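Local coordinates for protein subtilase cytotoxin subunit A (Escherichia coli, PDB 4BWG) that acts as the serine protease subunit of a bacterial toxin, cutting the host endoplasmic reticulum chaperone BiP and so provoking ER stress and cell death, at residues V47-D52 with L111-R116. Residues are numbered along the deposited sequence; the frame is centred on the assembly and turned at random.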
ATOM      1  N   VAL A  47      11.331  -6.141  -7.621  1.00  9.06           N
ATOM      2  CA  VAL A  47      12.504  -6.851  -8.122  1.00  5.85           C
ATOM      3  C   VAL A  47      13.377  -7.249  -6.963  1.00 14.54           C
ATOM      4  O   VAL A  47      13.816  -6.389  -6.177  1.00 16.51           O
ATOM      5  CB  VAL A  47      13.295  -6.025  -9.168  1.00 10.45           C
ATOM      6  CG1 VAL A  47      14.510  -6.789  -9.675  1.00  9.97           C
ATOM      7  CG2 VAL A  47      12.399  -5.606 -10.334  1.00  9.77           C
ATOM      8  N   VAL A  48      13.616  -8.554  -6.820  1.00 12.97           N
ATOM      9  CA  VAL A  48      14.498  -8.996  -5.745  1.00 12.72           C
ATOM     10  C   VAL A  48      15.899  -9.149  -6.324  1.00 14.57           C
ATOM     11  O   VAL A  48      16.085  -9.640  -7.443  1.00 11.88           O
ATOM     12  CB  VAL A  48      13.999 -10.261  -5.006  1.00 15.14           C
ATOM     13  CG1 VAL A  48      14.992 -10.731  -3.928  1.00 15.39           C
ATOM     14  CG2 VAL A  48      12.625  -9.995  -4.394  1.00 15.31           C
ATOM     15  N   SER A  49      16.881  -8.653  -5.561  1.00 14.46           N
ATOM     16  CA  SER A  49      18.309  -8.749  -5.880  1.00 14.01           C
ATOM     17  C   SER A  49      18.822 -10.094  -5.399  1.00 16.74           C
ATOM     18  O   SER A  49      18.772 -10.404  -4.197  1.00 18.90           O
ATOM     19  CB  SER A  49      19.072  -7.608  -5.238  1.00 16.30           C
ATOM     20  OG  SER A  49      19.833  -7.000  -6.255  1.00 31.94           O
ATOM     21  N   VAL A  50      19.182 -10.955  -6.338  1.00 12.77           N
ATOM     22  CA  VAL A  50      19.681 -12.271  -5.969  1.00 12.41           C
ATOM     23  C   VAL A  50      21.215 -12.187  -6.107  1.00 16.19           C
ATOM     24  O   VAL A  50      21.748 -12.298  -7.202  1.00 16.32           O
ATOM     25  CB  VAL A  50      18.993 -13.387  -6.789  1.00 14.06           C
ATOM     26  CG1 VAL A  50      19.674 -14.748  -6.599  1.00 14.34           C
ATOM     27  CG2 VAL A  50      17.520 -13.468  -6.428  1.00 13.62           C
ATOM     28  N   VAL A  51      21.890 -11.873  -5.003  1.00 15.27           N
ATOM     29  CA  VAL A  51      23.357 -11.734  -4.958  1.00 16.52           C
ATOM     30  C   VAL A  51      23.875 -13.144  -4.649  1.00 21.39           C
ATOM     31  O   VAL A  51      23.768 -13.640  -3.512  1.00 23.35           O
ATOM     32  CB  VAL A  51      23.791 -10.626  -3.943  1.00 20.57           C
ATOM     33  CG1 VAL A  51      25.315 -10.546  -3.846  1.00 22.80           C
ATOM     34  CG2 VAL A  51      23.215  -9.261  -4.332  1.00 18.72           C
ATOM     35  N   ASP A  52      24.355 -13.818  -5.696  1.00 16.59           N
ATOM     36  CA  ASP A  52      24.693 -15.236  -5.667  1.00 16.49           C
ATOM     37  C   ASP A  52      25.660 -15.648  -6.829  1.00 21.59           C
ATOM     38  O   ASP A  52      26.472 -14.849  -7.310  1.00 21.69           O
ATOM     39  CB  ASP A  52      23.339 -15.979  -5.813  1.00 17.23           C
ATOM     40  CG  ASP A  52      23.208 -17.244  -5.039  1.00 28.70           C
ATOM     41  OD1 ASP A  52      23.891 -18.228  -5.400  1.00 30.47           O
ATOM     42  OD2 ASP A  52      22.380 -17.281  -4.100  1.00 34.82           O
ATOM     43  N   LEU A 111      10.115  -9.886 -10.068  1.00 15.81           N
ATOM     44  CA  LEU A 111      11.142 -10.115 -11.068  1.00 12.82           C
ATOM     45  C   LEU A 111      12.435 -10.283 -10.310  1.00 17.31           C
ATOM     46  O   LEU A 111      12.457 -10.085  -9.097  1.00 15.41           O
ATOM     47  CB  LEU A 111      11.223  -9.032 -12.140  1.00 12.24           C
ATOM     48  CG  LEU A 111       9.986  -8.773 -13.037  1.00 16.47           C
ATOM     49  CD1 LEU A 111      10.264  -7.643 -13.942  1.00 16.12           C
ATOM     50  CD2 LEU A 111       9.580 -10.015 -13.895  1.00 16.67           C
ATOM     51  N   ILE A 112      13.486 -10.749 -10.980  1.00 16.69           N
ATOM     52  CA  ILE A 112      14.756 -11.046 -10.326  1.00 14.72           C
ATOM     53  C   ILE A 112      15.840 -10.270 -11.015  1.00 19.21           C
ATOM     54  O   ILE A 112      15.897 -10.231 -12.257  1.00 21.50           O
ATOM     55  CB  ILE A 112      15.028 -12.605 -10.351  1.00 16.73           C
ATOM     56  CG1 ILE A 112      13.983 -13.429  -9.520  1.00 15.24           C
ATOM     57  CG2 ILE A 112      16.494 -12.996 -10.034  1.00 18.78           C
ATOM     58  CD1 ILE A 112      13.874 -13.203  -7.995  1.00 13.43           C
ATOM     59  N   SER A 113      16.700  -9.640 -10.197  1.00 13.26           N
ATOM     60  CA  SER A 113      17.913  -8.969 -10.671  1.00 13.02           C
ATOM     61  C   SER A 113      19.084  -9.842 -10.226  1.00 16.51           C
ATOM     62  O   SER A 113      19.349  -9.933  -9.026  1.00 17.51           O
ATOM     63  CB  SER A 113      18.012  -7.551 -10.123  1.00 14.11           C
ATOM     64  OG  SER A 113      19.316  -7.045 -10.317  1.00 18.47           O
ATOM     65  N   SER A 114      19.748 -10.530 -11.154  1.00 12.30           N
ATOM     66  CA  SER A 114      20.857 -11.424 -10.799  1.00 11.80           C
ATOM     67  C   SER A 114      22.180 -10.670 -10.780  1.00 16.04           C
ATOM     68  O   SER A 114      22.541 -10.001 -11.765  1.00 19.41           O
ATOM     69  CB  SER A 114      20.915 -12.604 -11.770  1.00 12.90           C
ATOM     70  OG  SER A 114      22.122 -13.334 -11.687  1.00 16.47           O
ATOM     71  N   ARG A 115      22.894 -10.758  -9.641  1.00 11.55           N
ATOM     72  CA  ARG A 115      24.236 -10.163  -9.424  1.00 11.06           C
ATOM     73  C   ARG A 115      25.195 -11.274  -9.062  1.00 11.25           C
ATOM     74  O   ARG A 115      25.190 -11.755  -7.944  1.00 10.83           O
ATOM     75  CB  ARG A 115      24.209  -9.055  -8.363  1.00 10.31           C
ATOM     76  CG  ARG A 115      23.197  -7.969  -8.717  1.00 11.35           C
ATOM     77  CD  ARG A 115      23.369  -6.735  -7.913  1.00 14.49           C
ATOM     78  NE  ARG A 115      22.509  -5.662  -8.391  1.00 20.07           N
ATOM     79  CZ  ARG A 115      22.949  -4.576  -9.018  1.00 33.32           C
ATOM     80  NH1 ARG A 115      24.242  -4.417  -9.255  1.00 20.26           N
ATOM     81  NH2 ARG A 115      22.099  -3.636  -9.409  1.00 13.80           N
ATOM     82  N   ARG A 116      25.901 -11.788 -10.059  1.00 10.73           N
ATOM     83  CA  ARG A 116      26.805 -12.907  -9.874  1.00 12.18           C
ATOM     84  C   ARG A 116      28.112 -12.429  -9.233  1.00 19.71           C
ATOM     85  O   ARG A 116      28.840 -11.648  -9.849  1.00 23.10           O
ATOM     86  CB  ARG A 116      27.062 -13.639 -11.193  1.00 12.25           C
ATOM     87  CG  ARG A 116      28.082 -14.736 -10.990  1.00 16.05           C
ATOM     88  CD  ARG A 116      28.243 -15.709 -12.118  1.00 13.01           C
ATOM     89  NE  ARG A 116      29.442 -16.477 -11.821  1.00 20.96           N
ATOM     90  CZ  ARG A 116      30.361 -16.804 -12.715  1.00 34.15           C
ATOM     91  NH1 ARG A 116      30.186 -16.509 -14.001  1.00 16.39           N
ATOM     92  NH2 ARG A 116      31.450 -17.454 -12.339  1.00 25.06           N
TER
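The Arg115 guanidinium meets Ser49 at its edge: Ser49 OG lies near the guanidinium plane, 3.7 Å from Arg115 NE, too long for a hydrogen bond. What joins them is Glu144, whose OE2 accepts hydrogen bonds from Ser49 OG and Ser113 OG and forms a salt bridge with Arg115 NE; three donors on one oxygen probably stabilise the carboxylate's negative charge. Phe69 adds a cation-pi contact to the guanidinium. Arg115 CG stands anti to the carbonyl carbon (chi1 -56°), and the extended chain rises off the sheet, leaning back enough to bring NE beside Ser49 OG. On this face Val47 CG1 also packs 3.6 Å from Ser113 CB. On the opposite face the N-terminal part is apolar, with Val50 CG2 3.8 Å from Ile112 CG2 and Ile112 CD1 4.2 Å from Val48 CB; Asp52 and Arg116 follow at its C-terminal end. Five backbone hydrogen bonds show regular parallel pairing, from Val48 N to Leu111 O (3.0 Å) through Ser113 N to Val48 O (2.8 Å, N-H...O 178°) to Asp52 N to Arg115 O (3.2 Å). That last bond holds the backbone of Asp52, the inferred charge-relay aspartate, whose OD1 bonds His89 ND1. Helix 84-98 covers the Val48, Val50 and Ile112 face through Ile97, while Ile133 of helix 125-133 touches Ser49, Val51 and Arg115; within the parallel subtilase sheet, strand 143-149 flanks 47-52 and strand 65-70 flanks 111-116.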